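Local coordinates for protein putative TetR family transcriptional regulator (Streptomyces coelicolor A3, PDB 3BQY) that probably acts as a TetR-type transcriptional regulator, binding DNA through an N-terminal helix-turn-helix domain and pairing through a helical C-terminal domain, at residues Thr10-Asp13 with Leu14-Glu17; Arg82-Arg85 with Ala86-Ala90; Phe139-Gly142 with His143-Glu147; Phe194-Arg197 with Leu198-Gly202. One frame throughout, in Å; residues are numbered along the deposited sequence.

Interaction 1 of 4, residues Thr10-Asp13 with Leu14-Glu17; sequences TALD and LLNE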
loop_
_atom_site.group_PDB
_atom_site.type_symbol
_atom_site.label_atom_id
_atom_site.label_comp_id
_atom_site.label_asym_id
_atom_site.label_seq_id
_atom_site.Cartn_x
_atom_site.Cartn_y
_atom_site.Cartn_z
ATOM N N THR A 10 3.075 -19.218 16.811
ATOM C CA THR A 10 1.666 -19.410 17.180
ATOM C C THR A 10 0.787 -18.262 16.651
ATOM O O THR A 10 -0.296 -18.499 16.095
ATOM C CB THR A 10 1.513 -19.618 18.693
ATOM O OG1 THR A 10 2.250 -20.790 19.071
ATOM C CG2 THR A 10 0.038 -19.829 19.082
ATOM N N ALA A 11 1.275 -17.033 16.797
ATOM C CA ALA A 11 0.590 -15.857 16.287
ATOM C C ALA A 11 0.413 -15.903 14.766
ATOM O O ALA A 11 -0.676 -15.622 14.258
ATOM C CB ALA A 11 1.309 -14.582 16.738
ATOM N N LEU A 12 1.462 -16.296 14.034
ATOM C CA LEU A 12 1.357 -16.494 12.590
ATOM C C LEU A 12 0.340 -17.595 12.222
ATOM O O LEU A 12 -0.378 -17.462 11.227
ATOM C CB LEU A 12 2.737 -16.823 11.980
ATOM C CG LEU A 12 3.727 -15.636 12.027
ATOM C CD1 LEU A 12 5.129 -16.133 11.714
ATOM C CD2 LEU A 12 3.328 -14.508 11.065
ATOM N N ASP A 13 0.317 -18.678 13.000
ATOM C CA ASP A 13 -0.694 -19.732 12.833
ATOM C C ASP A 13 -2.109 -19.156 12.984
ATOM O O ASP A 13 -2.953 -19.353 12.107
ATOM C CB ASP A 13 -0.480 -20.848 13.864
ATOM C CG ASP A 13 0.753 -21.712 13.551
ATOM O OD1 ASP A 13 1.245 -21.668 12.402
ATOM O OD2 ASP A 13 1.210 -22.459 14.456
ATOM N N LEU A 14 -2.326 -18.406 14.067
ATOM C CA LEU A 14 -3.615 -17.752 14.357
ATOM C C LEU A 14 -4.027 -16.806 13.235
ATOM O O LEU A 14 -5.187 -16.767 12.825
ATOM C CB LEU A 14 -3.539 -16.948 15.651
ATOM C CG LEU A 14 -3.799 -17.605 16.987
ATOM C CD1 LEU A 14 -3.797 -16.505 18.019
ATOM C CD2 LEU A 14 -5.157 -18.349 16.995
ATOM N N LEU A 15 -3.053 -16.066 12.727
ATOM C CA LEU A 15 -3.263 -15.134 11.636
ATOM C C LEU A 15 -3.847 -15.862 10.437
ATOM O O LEU A 15 -4.862 -15.439 9.889
ATOM C CB LEU A 15 -1.929 -14.443 11.307
ATOM C CG LEU A 15 -1.939 -13.284 10.329
ATOM C CD1 LEU A 15 -2.774 -12.125 10.863
ATOM C CD2 LEU A 15 -0.519 -12.842 10.122
ATOM N N ASN A 16 -3.264 -16.993 10.065
ATOM C CA ASN A 16 -3.809 -17.769 8.961
ATOM C C ASN A 16 -5.202 -18.310 9.227
ATOM O O ASN A 16 -6.003 -18.451 8.297
ATOM C CB ASN A 16 -2.876 -18.917 8.584
ATOM C CG ASN A 16 -1.648 -18.441 7.863
ATOM O OD1 ASN A 16 -1.590 -17.296 7.398
ATOM N ND2 ASN A 16 -0.640 -19.302 7.784
ATOM N N GLU A 17 -5.485 -18.612 10.490
ATOM C CA GLU A 17 -6.741 -19.256 10.864
ATOM C C GLU A 17 -7.934 -18.312 10.789
ATOM O O GLU A 17 -8.981 -18.671 10.245
ATOM C CB GLU A 17 -6.654 -19.838 12.275
ATOM C CG GLU A 17 -5.717 -21.020 12.401
ATOM C CD GLU A 17 -5.772 -21.678 13.777
ATOM O OE1 GLU A 17 -6.117 -21.002 14.788
ATOM O OE2 GLU A 17 -5.473 -22.892 13.838
HETATM O O HOH W 1 0.617 -16.435 9.099
HETATM O O HOH W 2 -0.707 -21.834 9.524
#
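Leu12 O is gripped by two donors, the backbone N of Asn16 one turn on and a water. The backbone N of Asn16 bonds to Leu12 O at 3.1 Å, and the water gives Leu12 O a second, shorter hydrogen bond of 2.6 Å. This is helix 4-18, the first helix of the TetR-type N-terminal domain, which packs beside the predicted helix-turn-helix. The same water also donates to Asn16 OD1, but weakly. The firmer partner of Asn16 OD1 is the backbone N of Arg92, in the loop after helix 73-89. Asn16 CG stands anti to its carbonyl carbon (chi1 -73°). This keeps the amide beside its own backbone N, with CG 3.7 Å from Leu12 O. Asn16 ND2 faces a second water at 3.1 Å, and that water makes only a weak bond to Asp13 OD1. Asp13 OD1 also takes a weak bond from Gln9 NE2. The regular helix bonds continue around this site. Leu14 N meets Thr10 O at 2.9 Å. The bond from Glu17 N to Asp13 O is less favourable, with an angle of 137° at the hydrogen, and Glu17 CG lies 3.2 Å from Asp13 O. The carboxylates of Asp13 and Glu17 stay well apart. Leu12, Leu14 and Leu15 form an apolar side, with Thr10 next to it. Thr10 and Leu14 rest on helix 25-32, and Thr10 OG1 bonds back to Arg6 O. Leu12 and Leu15 rest on Met57 of helix 46-57, with Leu12 CD2 4.3 Å from Leu15 CD2.

Interaction 2 of 4, residues Arg82-Arg85 with Ala86-Ala90; sequences RALR and AALLA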
loop_
_atom_site.group_PDB
_atom_site.type_symbol
_atom_site.label_atom_id
_atom_site.label_comp_id
_atom_site.label_asym_id
_atom_site.label_seq_id
_atom_site.Cartn_x
_atom_site.Cartn_y
_atom_site.Cartn_z
ATOM N N ARG A 82 9.707 -9.697 -6.033
ATOM C CA ARG A 82 8.878 -10.909 -6.027
ATOM C C ARG A 82 8.933 -11.687 -4.707
ATOM O O ARG A 82 7.922 -12.217 -4.236
ATOM C CB ARG A 82 9.330 -11.874 -7.130
ATOM C CG ARG A 82 8.940 -11.481 -8.497
ATOM C CD ARG A 82 9.309 -12.586 -9.498
ATOM N NE ARG A 82 9.355 -11.946 -10.790
ATOM C CZ ARG A 82 10.408 -11.862 -11.566
ATOM N NH1 ARG A 82 11.556 -12.452 -11.228
ATOM N NH2 ARG A 82 10.277 -11.247 -12.732
ATOM N N ALA A 83 10.130 -11.803 -4.140
ATOM C CA ALA A 83 10.306 -12.539 -2.897
ATOM C C ALA A 83 9.620 -11.807 -1.766
ATOM O O ALA A 83 9.034 -12.443 -0.897
ATOM C CB ALA A 83 11.795 -12.730 -2.566
ATOM N N LEU A 84 9.660 -10.475 -1.779
ATOM C CA LEU A 84 8.927 -9.715 -0.763
ATOM C C LEU A 84 7.414 -9.972 -0.886
ATOM O O LEU A 84 6.736 -10.272 0.109
ATOM C CB LEU A 84 9.242 -8.202 -0.878
ATOM C CG LEU A 84 8.383 -7.297 0.062
ATOM C CD1 LEU A 84 8.569 -7.653 1.549
ATOM C CD2 LEU A 84 8.669 -5.791 -0.157
ATOM N N ARG A 85 6.877 -9.843 -2.094
ATOM C CA ARG A 85 5.480 -10.177 -2.340
ATOM C C ARG A 85 5.122 -11.591 -1.849
ATOM O O ARG A 85 4.110 -11.787 -1.179
ATOM C CB ARG A 85 5.148 -10.022 -3.828
ATOM C CG ARG A 85 3.731 -10.418 -4.154
ATOM C CD ARG A 85 3.404 -10.154 -5.618
ATOM N NE ARG A 85 2.091 -10.680 -5.984
ATOM C CZ ARG A 85 1.884 -11.849 -6.575
ATOM N NH1 ARG A 85 2.913 -12.608 -6.906
ATOM N NH2 ARG A 85 0.649 -12.260 -6.847
ATOM N N ALA A 86 5.942 -12.564 -2.201
ATOM C CA ALA A 86 5.680 -13.952 -1.853
ATOM C C ALA A 86 5.678 -14.138 -0.332
ATOM O O ALA A 86 4.823 -14.852 0.201
ATOM C CB ALA A 86 6.724 -14.869 -2.519
ATOM N N ALA A 87 6.609 -13.473 0.357
ATOM C CA ALA A 87 6.718 -13.590 1.813
ATOM C C ALA A 87 5.468 -13.009 2.472
ATOM O O ALA A 87 5.003 -13.541 3.467
ATOM C CB ALA A 87 7.963 -12.882 2.322
ATOM N N LEU A 88 4.906 -11.931 1.914
ATOM C CA LEU A 88 3.701 -11.353 2.503
ATOM C C LEU A 88 2.451 -12.157 2.161
ATOM O O LEU A 88 1.538 -12.252 2.988
ATOM C CB LEU A 88 3.517 -9.907 2.028
ATOM C CG LEU A 88 4.706 -8.983 2.340
ATOM C CD1 LEU A 88 4.358 -7.559 1.846
ATOM C CD2 LEU A 88 5.101 -9.018 3.838
ATOM N N LEU A 89 2.394 -12.712 0.941
ATOM C CA LEU A 89 1.261 -13.567 0.527
ATOM C C LEU A 89 1.204 -14.894 1.285
ATOM O O LEU A 89 0.151 -15.536 1.330
ATOM C CB LEU A 89 1.331 -13.861 -0.989
ATOM C CG LEU A 89 0.994 -12.689 -1.939
ATOM C CD1 LEU A 89 1.202 -13.167 -3.358
ATOM C CD2 LEU A 89 -0.430 -12.177 -1.721
ATOM N N ALA A 90 2.328 -15.299 1.872
ATOM C CA ALA A 90 2.426 -16.581 2.599
ATOM C C ALA A 90 1.597 -16.561 3.885
ATOM O O ALA A 90 1.353 -17.606 4.468
ATOM C CB ALA A 90 3.869 -16.933 2.897
#
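Arg85 and Leu89 make a local contact one turn apart, near the C-terminal end of helix 73-89 in the TetR-like C-terminal domain. A leucine methyl sits over the flat face of an arginine head. Leu89 CD1 lies over the centre of the guanidinium, 3.5 Å from Arg85 CZ. The Arg85 chain runs extended from CG to NE, with CG anti to the backbone N (chi1 177°). It leaves the helix at a slant to Leu89, which brings one face of the guanidinium against the methyl. Arg85 CG touches the same methyl, 3.8 Å from Leu89 CD1. The charge is buried but not alone. Arg85 NH2 forms a salt bridge with Glu147 OE1 and a hydrogen bond with Thr189 OG1, which would fix the rotation of the head. In the backbone, Leu89 N bonds to Arg85 O at 2.9 Å (160°), and Leu89 CG packs 3.3 Å from that same Arg85 O. On another side of the helix Leu84 CD1 meets Leu88 CG at 4.2 Å. Leu88 continues onto Ala95 and Phe98 of helix 94-99. Arg82 turns to Glu193 and Glu75 in salt bridges. Arg85 links its own helix to helices 126-151 and 188-206, as befits the interior of the all-helical C-terminal domain; in many TetR relatives this domain binds inducers, but no ligand is seen at this contact.

Interaction 3 of 4, residues Phe139-Gly142 with His143-Glu147; sequences FTVG and HTLEE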
loop_
_atom_site.group_PDB
_atom_site.type_symbol
_atom_site.label_atom_id
_atom_site.label_comp_id
_atom_site.label_asym_id
_atom_site.label_seq_id
_atom_site.Cartn_x
_atom_site.Cartn_y
_atom_site.Cartn_z
ATOM N N PHE A 139 5.340 0.134 -4.074
ATOM C CA PHE A 139 4.461 -0.537 -5.058
ATOM C C PHE A 139 4.166 -1.998 -4.620
ATOM O O PHE A 139 3.025 -2.467 -4.681
ATOM C CB PHE A 139 5.102 -0.570 -6.446
ATOM C CG PHE A 139 4.431 -1.552 -7.363
ATOM C CD1 PHE A 139 3.119 -1.305 -7.823
ATOM C CD2 PHE A 139 5.060 -2.763 -7.695
ATOM C CE1 PHE A 139 2.451 -2.239 -8.627
ATOM C CE2 PHE A 139 4.406 -3.700 -8.515
ATOM C CZ PHE A 139 3.099 -3.449 -8.972
ATOM N N THR A 140 5.203 -2.725 -4.210
ATOM C CA THR A 140 5.007 -4.115 -3.829
ATOM C C THR A 140 4.017 -4.239 -2.656
ATOM O O THR A 140 3.134 -5.098 -2.677
ATOM C CB THR A 140 6.349 -4.796 -3.462
ATOM O OG1 THR A 140 7.223 -4.720 -4.592
ATOM C CG2 THR A 140 6.134 -6.274 -3.072
ATOM N N VAL A 141 4.203 -3.416 -1.626
ATOM C CA VAL A 141 3.304 -3.434 -0.471
ATOM C C VAL A 141 1.872 -3.033 -0.871
ATOM O O VAL A 141 0.916 -3.710 -0.511
ATOM C CB VAL A 141 3.839 -2.534 0.678
ATOM C CG1 VAL A 141 2.761 -2.335 1.786
ATOM C CG2 VAL A 141 5.139 -3.131 1.272
ATOM N N GLY A 142 1.725 -1.930 -1.616
ATOM C CA GLY A 142 0.400 -1.477 -2.069
ATOM C C GLY A 142 -0.295 -2.553 -2.891
ATOM O O GLY A 142 -1.475 -2.842 -2.693
ATOM N N HIS A 143 0.451 -3.160 -3.816
ATOM C CA HIS A 143 -0.119 -4.225 -4.653
ATOM C C HIS A 143 -0.580 -5.422 -3.803
ATOM O O HIS A 143 -1.686 -5.970 -3.996
ATOM C CB HIS A 143 0.915 -4.752 -5.667
ATOM C CG HIS A 143 0.519 -6.069 -6.246
ATOM N ND1 HIS A 143 -0.251 -6.177 -7.385
ATOM C CD2 HIS A 143 0.704 -7.335 -5.791
ATOM C CE1 HIS A 143 -0.492 -7.457 -7.630
ATOM N NE2 HIS A 143 0.066 -8.180 -6.672
ATOM N N THR A 144 0.271 -5.847 -2.871
ATOM C CA THR A 144 -0.011 -7.051 -2.077
ATOM C C THR A 144 -1.164 -6.791 -1.085
ATOM O O THR A 144 -2.035 -7.648 -0.877
ATOM C CB THR A 144 1.277 -7.556 -1.374
ATOM O OG1 THR A 144 2.320 -7.676 -2.367
ATOM C CG2 THR A 144 1.029 -8.973 -0.767
ATOM N N LEU A 145 -1.193 -5.600 -0.504
ATOM C CA LEU A 145 -2.325 -5.199 0.345
ATOM C C LEU A 145 -3.638 -5.327 -0.385
ATOM O O LEU A 145 -4.625 -5.883 0.140
ATOM C CB LEU A 145 -2.174 -3.739 0.780
ATOM C CG LEU A 145 -1.290 -3.397 1.957
ATOM C CD1 LEU A 145 -1.091 -1.904 1.945
ATOM C CD2 LEU A 145 -1.982 -3.830 3.259
ATOM N N GLU A 146 -3.673 -4.795 -1.601
ATOM C CA GLU A 146 -4.905 -4.835 -2.389
ATOM C C GLU A 146 -5.249 -6.229 -2.912
ATOM O O GLU A 146 -6.418 -6.605 -2.956
ATOM C CB GLU A 146 -4.886 -3.777 -3.491
ATOM C CG GLU A 146 -4.649 -2.328 -2.913
ATOM C CD GLU A 146 -5.814 -1.751 -2.041
ATOM O OE1 GLU A 146 -6.568 -2.511 -1.371
ATOM O OE2 GLU A 146 -5.966 -0.504 -2.031
ATOM N N GLU A 147 -4.230 -7.017 -3.256
ATOM C CA GLU A 147 -4.451 -8.427 -3.622
ATOM C C GLU A 147 -5.060 -9.193 -2.447
ATOM O O GLU A 147 -6.047 -9.945 -2.616
ATOM C CB GLU A 147 -3.135 -9.098 -4.061
ATOM C CG GLU A 147 -3.294 -10.618 -4.226
ATOM C CD GLU A 147 -2.084 -11.300 -4.870
ATOM O OE1 GLU A 147 -1.118 -10.622 -5.267
ATOM O OE2 GLU A 147 -2.135 -12.536 -4.989
#
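Phe139 and His143 both carry CG anti to the backbone N (chi1 164° at Phe139), which sends the two rings out of the helix alongside each other and pointing the same way. In Thr144 the methyl CG2 takes the anti position, which leaves OG1 beside its own backbone N (chi1 -52°), turned back to the preceding turn. His143 CB lies over one face of the Phe139 ring, offset toward the rim, 4.2 Å from Phe139 CZ. The rings themselves meet obliquely, their planes at 43°. Thr140 O takes two hydrogen bonds. Thr144 OG1 donates at 2.7 Å to Thr140 O, and Thr144 N donates to the same Thr140 O at 3.0 Å. The two donors come from opposite faces of the carbonyl plane. This is the usual way a buried threonine hydroxyl is satisfied within a helix; Thr140 OG1 likewise bonds to Val136 O. A valine in place of Thr144 would probably leave Thr140 O without its hydroxyl donor and put an apolar methyl against that polar atom. Farther round the helix, Val141 CG1 packs against Leu145 CD1 at 3.9 Å. His143 NE2 makes a weak bond of 3.1 Å to Glu147 OE1. The contact is buried in the second half of helix 126-151, part of the dimer interface. Thr144 faces helix 73-89, Val141 faces helix 94-99, Phe139 meets Leu199 of helix 188-206, and Leu145 packs on Leu145 of the second subunit.

Interaction 4 of 4, residues Phe194-Arg197 with Leu198-Gly202; sequences FGLR and LLLDG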
loop_
_atom_site.group_PDB
_atom_site.type_symbol
_atom_site.label_atom_id
_atom_site.label_comp_id
_atom_site.label_asym_id
_atom_site.label_seq_id
_atom_site.Cartn_x
_atom_site.Cartn_y
_atom_site.Cartn_z
ATOM N N PHE A 194 3.570 -6.847 -14.365
ATOM C CA PHE A 194 3.416 -5.700 -15.249
ATOM C C PHE A 194 3.911 -4.435 -14.547
ATOM O O PHE A 194 4.631 -3.629 -15.147
ATOM C CB PHE A 194 1.952 -5.542 -15.675
ATOM C CG PHE A 194 1.720 -4.392 -16.597
ATOM C CD1 PHE A 194 1.936 -4.527 -17.977
ATOM C CD2 PHE A 194 1.327 -3.154 -16.095
ATOM C CE1 PHE A 194 1.712 -3.444 -18.842
ATOM C CE2 PHE A 194 1.102 -2.078 -16.949
ATOM C CZ PHE A 194 1.288 -2.219 -18.318
ATOM N N GLY A 195 3.482 -4.232 -13.302
ATOM C CA GLY A 195 3.884 -3.031 -12.550
ATOM C C GLY A 195 5.378 -3.017 -12.287
ATOM O O GLY A 195 6.030 -1.982 -12.404
ATOM N N LEU A 196 5.929 -4.181 -11.964
ATOM C CA LEU A 196 7.350 -4.331 -11.762
ATOM C C LEU A 196 8.124 -4.021 -13.052
ATOM O O LEU A 196 9.155 -3.333 -13.025
ATOM C CB LEU A 196 7.608 -5.785 -11.269
ATOM C CG LEU A 196 8.910 -6.181 -10.653
ATOM C CD1 LEU A 196 9.377 -5.126 -9.590
ATOM C CD2 LEU A 196 8.825 -7.639 -10.133
ATOM N N ARG A 197 7.623 -4.525 -14.181
ATOM C CA ARG A 197 8.196 -4.216 -15.493
ATOM C C ARG A 197 8.201 -2.705 -15.765
ATOM O O ARG A 197 9.202 -2.166 -16.243
ATOM C CB ARG A 197 7.446 -4.951 -16.626
ATOM C CG ARG A 197 7.636 -4.337 -18.029
ATOM C CD ARG A 197 7.231 -5.289 -19.175
ATOM N NE ARG A 197 5.831 -5.226 -19.610
ATOM C CZ ARG A 197 5.442 -5.097 -20.883
ATOM N NH1 ARG A 197 4.155 -5.073 -21.188
ATOM N NH2 ARG A 197 6.341 -4.991 -21.863
ATOM N N LEU A 198 7.083 -2.032 -15.482
ATOM C CA LEU A 198 7.029 -0.552 -15.634
ATOM C C LEU A 198 8.165 0.132 -14.830
ATOM O O LEU A 198 8.860 1.012 -15.365
ATOM C CB LEU A 198 5.697 0.053 -15.170
ATOM C CG LEU A 198 4.447 -0.356 -15.948
ATOM C CD1 LEU A 198 3.237 0.412 -15.417
ATOM C CD2 LEU A 198 4.657 -0.063 -17.454
ATOM N N LEU A 199 8.292 -0.233 -13.552
ATOM C CA LEU A 199 9.325 0.343 -12.667
ATOM C C LEU A 199 10.717 0.080 -13.216
ATOM O O LEU A 199 11.539 0.996 -13.257
ATOM C CB LEU A 199 9.218 -0.203 -11.211
ATOM C CG LEU A 199 7.908 0.197 -10.475
ATOM C CD1 LEU A 199 7.757 -0.492 -9.061
ATOM C CD2 LEU A 199 7.894 1.733 -10.274
ATOM N N LEU A 200 10.975 -1.154 -13.658
ATOM C CA LEU A 200 12.303 -1.515 -14.145
ATOM C C LEU A 200 12.626 -0.829 -15.472
ATOM O O LEU A 200 13.762 -0.385 -15.674
ATOM C CB LEU A 200 12.435 -3.034 -14.280
ATOM C CG LEU A 200 12.370 -3.781 -12.944
ATOM C CD1 LEU A 200 12.243 -5.273 -13.209
ATOM C CD2 LEU A 200 13.578 -3.475 -12.006
ATOM N N ASP A 201 11.643 -0.741 -16.369
ATOM C CA ASP A 201 11.791 0.028 -17.619
ATOM C C ASP A 201 12.060 1.498 -17.310
ATOM O O ASP A 201 12.898 2.132 -17.958
ATOM C CB ASP A 201 10.534 -0.087 -18.500
ATOM C CG ASP A 201 10.461 -1.412 -19.253
ATOM O OD1 ASP A 201 11.475 -2.135 -19.294
ATOM O OD2 ASP A 201 9.392 -1.720 -19.816
ATOM N N GLY A 202 11.337 2.041 -16.335
ATOM C CA GLY A 202 11.561 3.419 -15.889
ATOM C C GLY A 202 12.983 3.580 -15.356
ATOM O O GLY A 202 13.651 4.568 -15.672
HETATM O O HOH W 3 8.987 -3.542 -21.550
#
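The Phe194 ring takes the branched end of Leu198 obliquely, one turn along helix 188-206. Phe194 CE2 lies 3.6 Å from Leu198 CD1, while Phe194 CZ is 4.1 Å from Leu198 CD2, so the ring spans both methyls. Helix 188-206 is the last helix of the TetR-like C-terminal domain. Like helix 126-151 it meets the second subunit, consistent with the four-helix dimer interface usual in TetR proteins. With chi1 near 180° (-179°), the Phe194 ring swings forward to the leucine. With an alanine in place of Leu198, a gap would probably open beside Phe194 CE2 and CZ and the ring would be freer to turn. The other flat groups are those of Arg197 and Asp201. Arg197 is deposited in two conformers, and what follows describes one, so it is tentative. In it the guanidinium and carboxylate planes stand 68° apart. The charged ends do not touch; Arg197 NH2 is 4.9 Å from Asp201 OD2, and a water links the two. Asp201 OD1 forms a salt bridge with Arg204 NH1. Around the helix, Phe194 packs on Arg131 of the second subunit, and Leu199 on Leu199 of the second subunit. Leu196 and Leu200 face Ala78 of helix 73-89. Leu200 N bonds to Leu196 O at 2.9 Å, and Leu200 CG lies 3.2 Å from the same Leu196 O.

From the N terminus the four contacts follow in series. Each lies within one helix, so none closes a long loop and none nests or crosses. Interaction 1 belongs to the predicted DNA-binding domain. It touches interaction 2 where Asn16 packs near Ala90, which brings the N-terminal helix against the end of helix 73-89. Interactions 2 and 3 are joined by the Arg85 to Glu147 salt bridge and by Leu89 against Thr144. Interaction 3 reaches interaction 4 through Phe139, which packs on Gly195 and Leu199. Arg82 also touches Leu196. Interactions 3 and 4 both meet the second subunit. Interaction 4 is about 33 Å from interaction 1, centre to centre.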